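Local coordinates for Crov588 (Cafeteriavirus, PDB 6NYR), which is of unknown function but folds as a leucine-rich-repeat protein of FNIP repeats whose chain curls into a nearly closed ring, at residues Leu297-Gln308 with Leu319-Gln330; Val135-Leu146 with Glu158-Thr166. One frame throughout, in Å; residues are numbered along the deposited sequence.

Contact 1: residues Leu297-Gln308 with Leu319-Gln330; sequences LTHLTFGNNFNQ and LTHLTFGDDFNQ
His299 and His321 lie side by side as an offset stack, ring planes 8° apart and centroids 4.2 Å apart. NE2 of His299 sits over one face of the His321 ring, toward its rim. ND1 of His321 donates to Thr320 OG1, 2.7 Å away near the ring plane, which helps fix the rotation of that ring. The Thr320 hydroxyl in turn donates to Thr298 O. That oxygen also takes the N-H groups of Thr320 and His321, so three donors grip it. Strands 299-301 and 321-323 run parallel here, one coil apart in the leucine-rich-repeat solenoid, and like residues pair. On the other face Leu300 CD2 meets Leu322 CD1 at 4.0 Å, both side chains pointing the same way. The Phe302 and Phe324 rings are near parallel but slid apart, and Phe302 CD2 touches Phe324 CD1. Farther along, Asn307 has CG anti to the backbone N (chi1 -167°), which carries its amide across to the next coil. Its OD1 accepts Asn329 N at 2.8 Å and Gln330 NE2 at 3.3 Å, from opposite faces of the amide plane. Asn285 OD1 makes the equivalent bond to Asn307 N.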
# COMPACT_ATOMS: atom_id res chain seq x y z
N LEU A 297 9.42 -9.70 -26.52
CA LEU A 297 8.75 -8.69 -25.71
C LEU A 297 7.40 -9.17 -25.21
O LEU A 297 6.54 -9.57 -26.01
CB LEU A 297 8.59 -7.40 -26.52
CG LEU A 297 8.26 -6.13 -25.76
CD1 LEU A 297 9.40 -5.74 -24.83
CD2 LEU A 297 7.98 -5.00 -26.75
N THR A 298 7.21 -9.11 -23.90
CA THR A 298 5.91 -9.41 -23.30
C THR A 298 5.24 -8.20 -22.69
O THR A 298 4.01 -8.14 -22.65
CB THR A 298 6.06 -10.48 -22.21
OG1 THR A 298 6.93 -10.01 -21.18
CG2 THR A 298 6.62 -11.77 -22.80
N HIS A 299 6.01 -7.23 -22.20
CA HIS A 299 5.48 -6.06 -21.52
C HIS A 299 6.01 -4.80 -22.18
O HIS A 299 7.22 -4.65 -22.37
CB HIS A 299 5.84 -6.10 -20.03
CG HIS A 299 5.14 -7.19 -19.28
ND1 HIS A 299 5.41 -8.52 -19.47
CD2 HIS A 299 4.16 -7.13 -18.35
CE1 HIS A 299 4.63 -9.25 -18.68
NE2 HIS A 299 3.86 -8.42 -17.99
N LEU A 300 5.09 -3.90 -22.54
CA LEU A 300 5.43 -2.66 -23.22
C LEU A 300 4.65 -1.52 -22.61
O LEU A 300 3.42 -1.53 -22.61
CB LEU A 300 5.13 -2.77 -24.72
CG LEU A 300 5.44 -1.51 -25.54
CD1 LEU A 300 6.88 -1.09 -25.36
CD2 LEU A 300 5.11 -1.75 -27.01
N THR A 301 5.37 -0.53 -22.09
CA THR A 301 4.78 0.65 -21.46
C THR A 301 5.29 1.89 -22.18
O THR A 301 6.50 2.12 -22.23
CB THR A 301 5.13 0.72 -19.97
OG1 THR A 301 4.59 -0.43 -19.30
CG2 THR A 301 4.58 1.99 -19.34
N PHE A 302 4.37 2.67 -22.74
CA PHE A 302 4.72 3.95 -23.35
C PHE A 302 4.61 5.07 -22.31
O PHE A 302 3.87 4.98 -21.33
CB PHE A 302 3.81 4.27 -24.55
CG PHE A 302 4.10 3.44 -25.76
CD1 PHE A 302 5.23 3.67 -26.53
CD2 PHE A 302 3.23 2.43 -26.14
CE1 PHE A 302 5.49 2.91 -27.65
CE2 PHE A 302 3.49 1.66 -27.26
CZ PHE A 302 4.62 1.91 -28.02
N GLY A 303 5.35 6.15 -22.57
CA GLY A 303 5.28 7.34 -21.74
C GLY A 303 4.17 8.28 -22.17
O GLY A 303 3.50 8.09 -23.18
N ASN A 304 4.00 9.35 -21.39
CA ASN A 304 2.81 10.19 -21.52
C ASN A 304 2.76 10.91 -22.87
O ASN A 304 1.67 11.21 -23.35
CB ASN A 304 2.74 11.19 -20.37
CG ASN A 304 2.29 10.53 -19.07
OD1 ASN A 304 1.43 9.65 -19.07
ND2 ASN A 304 2.87 10.97 -17.95
N ASN A 305 3.91 11.19 -23.48
CA ASN A 305 3.91 11.94 -24.73
C ASN A 305 3.84 11.08 -25.99
O ASN A 305 3.59 11.61 -27.07
CB ASN A 305 5.17 12.82 -24.84
CG ASN A 305 5.17 13.97 -23.86
OD1 ASN A 305 4.25 14.11 -23.06
ND2 ASN A 305 6.21 14.79 -23.92
N PHE A 306 4.06 9.77 -25.88
CA PHE A 306 4.08 8.94 -27.09
C PHE A 306 2.74 9.02 -27.81
O PHE A 306 1.68 8.79 -27.21
CB PHE A 306 4.39 7.49 -26.75
CG PHE A 306 4.37 6.59 -27.95
CD1 PHE A 306 5.49 6.49 -28.77
CD2 PHE A 306 3.24 5.86 -28.28
CE1 PHE A 306 5.48 5.68 -29.88
CE2 PHE A 306 3.23 5.04 -29.39
CZ PHE A 306 4.35 4.95 -30.19
N ASN A 307 2.78 9.33 -29.11
CA ASN A 307 1.56 9.45 -29.89
C ASN A 307 1.84 9.24 -31.37
O ASN A 307 1.36 10.00 -32.21
CB ASN A 307 0.91 10.82 -29.66
CG ASN A 307 -0.51 10.89 -30.20
OD1 ASN A 307 -1.14 9.87 -30.47
ND2 ASN A 307 -1.03 12.11 -30.34
N GLN A 308 2.62 8.21 -31.69
CA GLN A 308 2.92 7.86 -33.07
C GLN A 308 2.13 6.61 -33.45
O GLN A 308 1.93 5.71 -32.63
CB GLN A 308 4.42 7.63 -33.26
CG GLN A 308 5.25 8.86 -32.95
CD GLN A 308 4.92 10.03 -33.86
OE1 GLN A 308 4.94 9.91 -35.09
NE2 GLN A 308 4.61 11.18 -33.27
N LEU A 319 3.79 -10.20 -27.39
CA LEU A 319 3.35 -9.18 -26.46
C LEU A 319 2.06 -9.59 -25.76
O LEU A 319 1.08 -9.97 -26.40
CB LEU A 319 3.14 -7.85 -27.18
CG LEU A 319 2.99 -6.62 -26.29
CD1 LEU A 319 4.30 -6.26 -25.63
CD2 LEU A 319 2.45 -5.45 -27.11
N THR A 320 2.08 -9.52 -24.42
CA THR A 320 0.92 -9.81 -23.60
C THR A 320 0.36 -8.59 -22.90
O THR A 320 -0.85 -8.54 -22.65
CB THR A 320 1.27 -10.86 -22.54
OG1 THR A 320 2.28 -10.34 -21.66
CG2 THR A 320 1.77 -12.14 -23.19
N HIS A 321 1.20 -7.61 -22.57
CA HIS A 321 0.79 -6.44 -21.81
C HIS A 321 1.19 -5.18 -22.58
O HIS A 321 2.36 -5.02 -22.93
CB HIS A 321 1.41 -6.45 -20.42
CG HIS A 321 0.85 -7.50 -19.52
ND1 HIS A 321 1.16 -8.84 -19.66
CD2 HIS A 321 -0.02 -7.43 -18.49
CE1 HIS A 321 0.52 -9.54 -18.75
NE2 HIS A 321 -0.21 -8.71 -18.02
N LEU A 322 0.21 -4.33 -22.85
CA LEU A 322 0.43 -3.06 -23.53
C LEU A 322 -0.24 -1.94 -22.75
O LEU A 322 -1.43 -2.04 -22.42
CB LEU A 322 -0.10 -3.09 -24.96
CG LEU A 322 -0.09 -1.76 -25.72
CD1 LEU A 322 1.31 -1.21 -25.85
CD2 LEU A 322 -0.74 -1.94 -27.09
N THR A 323 0.51 -0.89 -22.44
CA THR A 323 0.01 0.24 -21.67
C THR A 323 0.39 1.54 -22.36
O THR A 323 1.58 1.80 -22.58
CB THR A 323 0.56 0.22 -20.24
OG1 THR A 323 0.22 -1.02 -19.60
CG2 THR A 323 -0.01 1.39 -19.44
N PHE A 324 -0.61 2.35 -22.69
CA PHE A 324 -0.40 3.63 -23.34
C PHE A 324 -0.36 4.74 -22.29
O PHE A 324 -0.90 4.62 -21.19
CB PHE A 324 -1.51 3.91 -24.36
CG PHE A 324 -1.38 3.11 -25.62
CD1 PHE A 324 -0.38 3.39 -26.54
CD2 PHE A 324 -2.27 2.09 -25.90
CE1 PHE A 324 -0.26 2.66 -27.70
CE2 PHE A 324 -2.16 1.35 -27.07
CZ PHE A 324 -1.15 1.64 -27.97
N GLY A 325 0.29 5.84 -22.67
CA GLY A 325 0.38 7.01 -21.83
C GLY A 325 -0.72 8.00 -22.13
O GLY A 325 -1.68 7.73 -22.85
N ASP A 326 -0.56 9.19 -21.54
CA ASP A 326 -1.60 10.21 -21.60
C ASP A 326 -1.97 10.58 -23.03
O ASP A 326 -3.15 10.73 -23.36
CB ASP A 326 -1.14 11.46 -20.84
CG ASP A 326 -1.13 11.26 -19.34
OD1 ASP A 326 -1.91 10.42 -18.84
OD2 ASP A 326 -0.34 11.95 -18.66
N ASP A 327 -0.97 10.78 -23.89
CA ASP A 327 -1.18 11.47 -25.15
C ASP A 327 -1.61 10.58 -26.31
O ASP A 327 -2.08 11.10 -27.33
CB ASP A 327 0.10 12.21 -25.57
CG ASP A 327 0.35 13.45 -24.74
OD1 ASP A 327 -0.41 13.69 -23.78
OD2 ASP A 327 1.32 14.20 -25.04
N PHE A 328 -1.48 9.26 -26.19
CA PHE A 328 -1.72 8.40 -27.35
C PHE A 328 -3.17 8.49 -27.80
O PHE A 328 -4.09 8.29 -27.01
CB PHE A 328 -1.36 6.95 -27.04
CG PHE A 328 -1.49 6.04 -28.22
CD1 PHE A 328 -0.45 5.91 -29.13
CD2 PHE A 328 -2.66 5.33 -28.44
CE1 PHE A 328 -0.57 5.07 -30.22
CE2 PHE A 328 -2.78 4.50 -29.54
CZ PHE A 328 -1.73 4.37 -30.43
N ASN A 329 -3.37 8.77 -29.09
CA ASN A 329 -4.71 8.88 -29.65
C ASN A 329 -4.68 8.61 -31.15
O ASN A 329 -5.27 9.37 -31.93
CB ASN A 329 -5.30 10.26 -29.38
CG ASN A 329 -6.80 10.31 -29.59
OD1 ASN A 329 -7.48 9.28 -29.54
ND2 ASN A 329 -7.33 11.50 -29.84
N GLN A 330 -3.98 7.56 -31.55
CA GLN A 330 -3.86 7.19 -32.95
C GLN A 330 -4.87 6.09 -33.28
O GLN A 330 -5.22 5.27 -32.43
CB GLN A 330 -2.45 6.71 -33.26
CG GLN A 330 -1.40 7.80 -33.19
CD GLN A 330 -1.65 8.92 -34.17
OE1 GLN A 330 -1.80 8.68 -35.37
NE2 GLN A 330 -1.70 10.15 -33.67
O HOH W 1 2.07 -2.87 -20.14

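Contact 2: residues Val135-Leu146 with Glu158-Thr166; sequences VENVLPGGLTHL and ENVLPNSLT
Ser164 turns its hydroxyl back onto Leu143 of the preceding coil. With chi1 at 55°, OG lies between its own backbone N and carbonyl carbon and donates to Leu143 O at 2.7 Å. It comes from above the carbonyl plane, 39° out of it. Next along, Thr166 N donates to Thr144 O at 2.8 Å, in the carbonyl plane and on a lone pair. Pro162 packs against both Leu139 and Leu143. Its CD meets Leu139 CD1 at 3.7 Å, and its CG meets Leu143 CB. The Leu139 side chain crosses the proline at about a right angle. CD1 of Leu139 also reaches Leu161 CD2. That same Leu161 methyl touches CD2 of Leu146 at 3.8 Å, again with the side chains crossing. Leu165 has CG anti to its N (chi1 -157°), which brings CD1 over the flat side of the Thr144 carbonyl and against Leu146 CB. These leucines build the hydrophobic core of a leucine-rich-repeat solenoid, where one coil lies on the next, and Leu124 of the coil before continues it. At the outer end Glu136 runs extended alongside Asn159, its CG 3.4 Å from Asn159 O. Two waters fill in between the backbones there. Water 2 donates to Val135 O and Val160 O and accepts from Leu139 N. Water 3 takes Asn137 N and gives to Asn159 O, 2.9 Å away. Between the two segments, the backbone groups of Val135, Asn137 and Leu139 at this outer turn are thus joined to those of Asn159 and Val160 through water and not directly. The spacing of the coils there probably depends on bound water, whereas near the strand direct hydrogen bonds set it.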
# COMPACT_ATOMS: atom_id res chain seq x y z
N VAL A 135 41.52 5.42 0.04
CA VAL A 135 42.63 4.82 -0.69
C VAL A 135 42.68 3.32 -0.47
O VAL A 135 41.72 2.73 0.04
CB VAL A 135 43.97 5.48 -0.28
CG1 VAL A 135 43.97 6.96 -0.65
CG2 VAL A 135 44.21 5.30 1.22
N GLU A 136 43.79 2.70 -0.85
CA GLU A 136 43.87 1.25 -0.93
C GLU A 136 43.88 0.63 0.46
O GLU A 136 44.49 1.17 1.40
CB GLU A 136 45.12 0.83 -1.71
CG GLU A 136 45.24 -0.66 -1.98
CD GLU A 136 46.36 -0.98 -2.96
OE1 GLU A 136 47.15 -0.07 -3.29
OE2 GLU A 136 46.45 -2.15 -3.40
N ASN A 137 43.21 -0.51 0.60
CA ASN A 137 43.13 -1.25 1.85
C ASN A 137 42.52 -0.43 2.98
O ASN A 137 42.95 -0.52 4.14
CB ASN A 137 44.52 -1.76 2.26
CG ASN A 137 45.06 -2.80 1.31
OD1 ASN A 137 46.08 -2.59 0.64
ND2 ASN A 137 44.39 -3.94 1.24
N VAL A 138 41.51 0.36 2.65
CA VAL A 138 40.69 1.04 3.64
C VAL A 138 39.41 0.28 3.90
O VAL A 138 39.02 0.06 5.05
CB VAL A 138 40.41 2.49 3.20
CG1 VAL A 138 39.44 3.15 4.18
CG2 VAL A 138 41.70 3.28 3.12
N LEU A 139 38.73 -0.12 2.83
CA LEU A 139 37.49 -0.86 2.94
C LEU A 139 37.78 -2.30 3.36
O LEU A 139 38.74 -2.91 2.88
CB LEU A 139 36.76 -0.84 1.60
CG LEU A 139 36.41 0.55 1.06
CD1 LEU A 139 35.85 0.46 -0.35
CD2 LEU A 139 35.43 1.24 2.00
N PRO A 140 36.97 -2.86 4.27
CA PRO A 140 37.17 -4.27 4.65
C PRO A 140 37.30 -5.17 3.43
O PRO A 140 36.60 -5.00 2.43
CB PRO A 140 35.92 -4.59 5.48
CG PRO A 140 35.51 -3.26 6.06
CD PRO A 140 35.89 -2.21 5.03
N GLY A 141 38.20 -6.15 3.54
CA GLY A 141 38.58 -6.95 2.39
C GLY A 141 37.49 -7.85 1.85
O GLY A 141 37.57 -8.27 0.70
N GLY A 142 36.49 -8.16 2.67
CA GLY A 142 35.39 -8.99 2.23
C GLY A 142 34.07 -8.24 2.09
O GLY A 142 33.00 -8.84 2.18
N LEU A 143 34.14 -6.93 1.87
CA LEU A 143 32.93 -6.14 1.68
C LEU A 143 32.17 -6.62 0.45
O LEU A 143 32.76 -6.87 -0.61
CB LEU A 143 33.28 -4.66 1.51
CG LEU A 143 32.84 -3.61 2.52
CD1 LEU A 143 32.60 -2.28 1.74
CD2 LEU A 143 31.62 -3.96 3.33
N THR A 144 30.85 -6.73 0.59
CA THR A 144 29.97 -7.08 -0.52
C THR A 144 29.04 -5.95 -0.93
O THR A 144 28.76 -5.80 -2.12
CB THR A 144 29.12 -8.31 -0.16
OG1 THR A 144 28.39 -8.05 1.05
CG2 THR A 144 30.00 -9.53 0.04
N HIS A 145 28.55 -5.15 0.02
CA HIS A 145 27.59 -4.09 -0.26
C HIS A 145 28.17 -2.76 0.21
O HIS A 145 28.52 -2.61 1.39
CB HIS A 145 26.25 -4.38 0.42
CG HIS A 145 25.49 -5.50 -0.21
ND1 HIS A 145 25.98 -6.79 -0.28
CD2 HIS A 145 24.28 -5.53 -0.83
CE1 HIS A 145 25.10 -7.56 -0.90
NE2 HIS A 145 24.06 -6.82 -1.24
N LEU A 146 28.28 -1.81 -0.71
CA LEU A 146 28.78 -0.48 -0.41
C LEU A 146 27.84 0.58 -0.97
O LEU A 146 27.55 0.57 -2.17
CB LEU A 146 30.19 -0.27 -0.98
CG LEU A 146 30.77 1.13 -0.77
CD1 LEU A 146 30.98 1.40 0.71
CD2 LEU A 146 32.06 1.29 -1.56
N GLU A 158 42.08 2.42 -8.84
CA GLU A 158 42.24 0.97 -8.90
C GLU A 158 42.57 0.40 -7.53
O GLU A 158 43.33 0.98 -6.75
CB GLU A 158 43.34 0.64 -9.90
CG GLU A 158 43.26 -0.73 -10.55
CD GLU A 158 44.38 -0.96 -11.56
OE1 GLU A 158 45.21 -0.05 -11.75
OE2 GLU A 158 44.42 -2.05 -12.17
N ASN A 159 42.00 -0.77 -7.25
CA ASN A 159 42.29 -1.58 -6.07
C ASN A 159 41.86 -0.94 -4.76
O ASN A 159 42.35 -1.34 -3.69
CB ASN A 159 43.78 -1.95 -5.98
CG ASN A 159 44.30 -2.64 -7.22
OD1 ASN A 159 43.60 -3.45 -7.84
ND2 ASN A 159 45.54 -2.33 -7.60
N VAL A 160 40.97 0.04 -4.79
CA VAL A 160 40.38 0.54 -3.55
C VAL A 160 39.10 -0.23 -3.20
O VAL A 160 38.82 -0.49 -2.03
CB VAL A 160 40.11 2.05 -3.64
CG1 VAL A 160 41.35 2.79 -4.11
CG2 VAL A 160 38.94 2.33 -4.56
N LEU A 161 38.32 -0.60 -4.21
CA LEU A 161 37.12 -1.39 -3.99
C LEU A 161 37.49 -2.85 -3.81
O LEU A 161 38.25 -3.40 -4.62
CB LEU A 161 36.15 -1.22 -5.15
CG LEU A 161 35.62 0.20 -5.37
CD1 LEU A 161 34.78 0.27 -6.64
CD2 LEU A 161 34.82 0.68 -4.16
N PRO A 162 36.99 -3.52 -2.77
CA PRO A 162 37.33 -4.93 -2.58
C PRO A 162 36.94 -5.76 -3.80
O PRO A 162 35.92 -5.50 -4.45
CB PRO A 162 36.51 -5.34 -1.35
CG PRO A 162 36.21 -4.06 -0.63
CD PRO A 162 36.13 -2.99 -1.68
N ASN A 163 37.76 -6.76 -4.11
CA ASN A 163 37.43 -7.65 -5.22
C ASN A 163 36.30 -8.62 -4.86
O ASN A 163 36.02 -9.56 -5.62
CB ASN A 163 38.67 -8.42 -5.68
CG ASN A 163 39.33 -9.22 -4.58
OD1 ASN A 163 38.65 -9.78 -3.71
ND2 ASN A 163 40.65 -9.28 -4.61
N SER A 164 35.65 -8.41 -3.72
CA SER A 164 34.51 -9.21 -3.30
C SER A 164 33.19 -8.46 -3.43
O SER A 164 32.13 -9.04 -3.18
CB SER A 164 34.69 -9.65 -1.84
OG SER A 164 34.92 -8.52 -1.01
N LEU A 165 33.22 -7.20 -3.84
CA LEU A 165 32.03 -6.36 -3.84
C LEU A 165 31.05 -6.80 -4.91
O LEU A 165 31.42 -7.03 -6.06
CB LEU A 165 32.44 -4.90 -4.07
CG LEU A 165 31.50 -3.79 -3.59
CD1 LEU A 165 31.56 -3.64 -2.09
CD2 LEU A 165 31.84 -2.49 -4.30
N THR A 166 29.78 -6.92 -4.52
CA THR A 166 28.71 -7.24 -5.46
C THR A 166 27.73 -6.09 -5.68
O THR A 166 27.12 -6.01 -6.75
CB THR A 166 27.90 -8.45 -4.97
OG1 THR A 166 27.38 -8.19 -3.66
CG2 THR A 166 28.77 -9.70 -4.94
O HOH W 2 39.89 0.61 0.44
O HOH W 3 41.66 -2.73 -1.21

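Contact 2 comes first along the chain, and contact 1 opens only after it has closed. Their centres are 42 Å apart and their nearest atoms about 25 Å apart. Both belong to the same run of parallel strands, one per coil and two per FNIP repeat: the start of strand 145-147 closes the first segment of contact 2, while 299-301 and 321-323 form the heart of contact 1. Contact 1 covers the strand and the turn after it, and contact 2 the outer loop leading into the next strand. Each joins a different pair of coils; if such joints recur, they would together cover much of the coil's length and probably carry the solenoid round its ring.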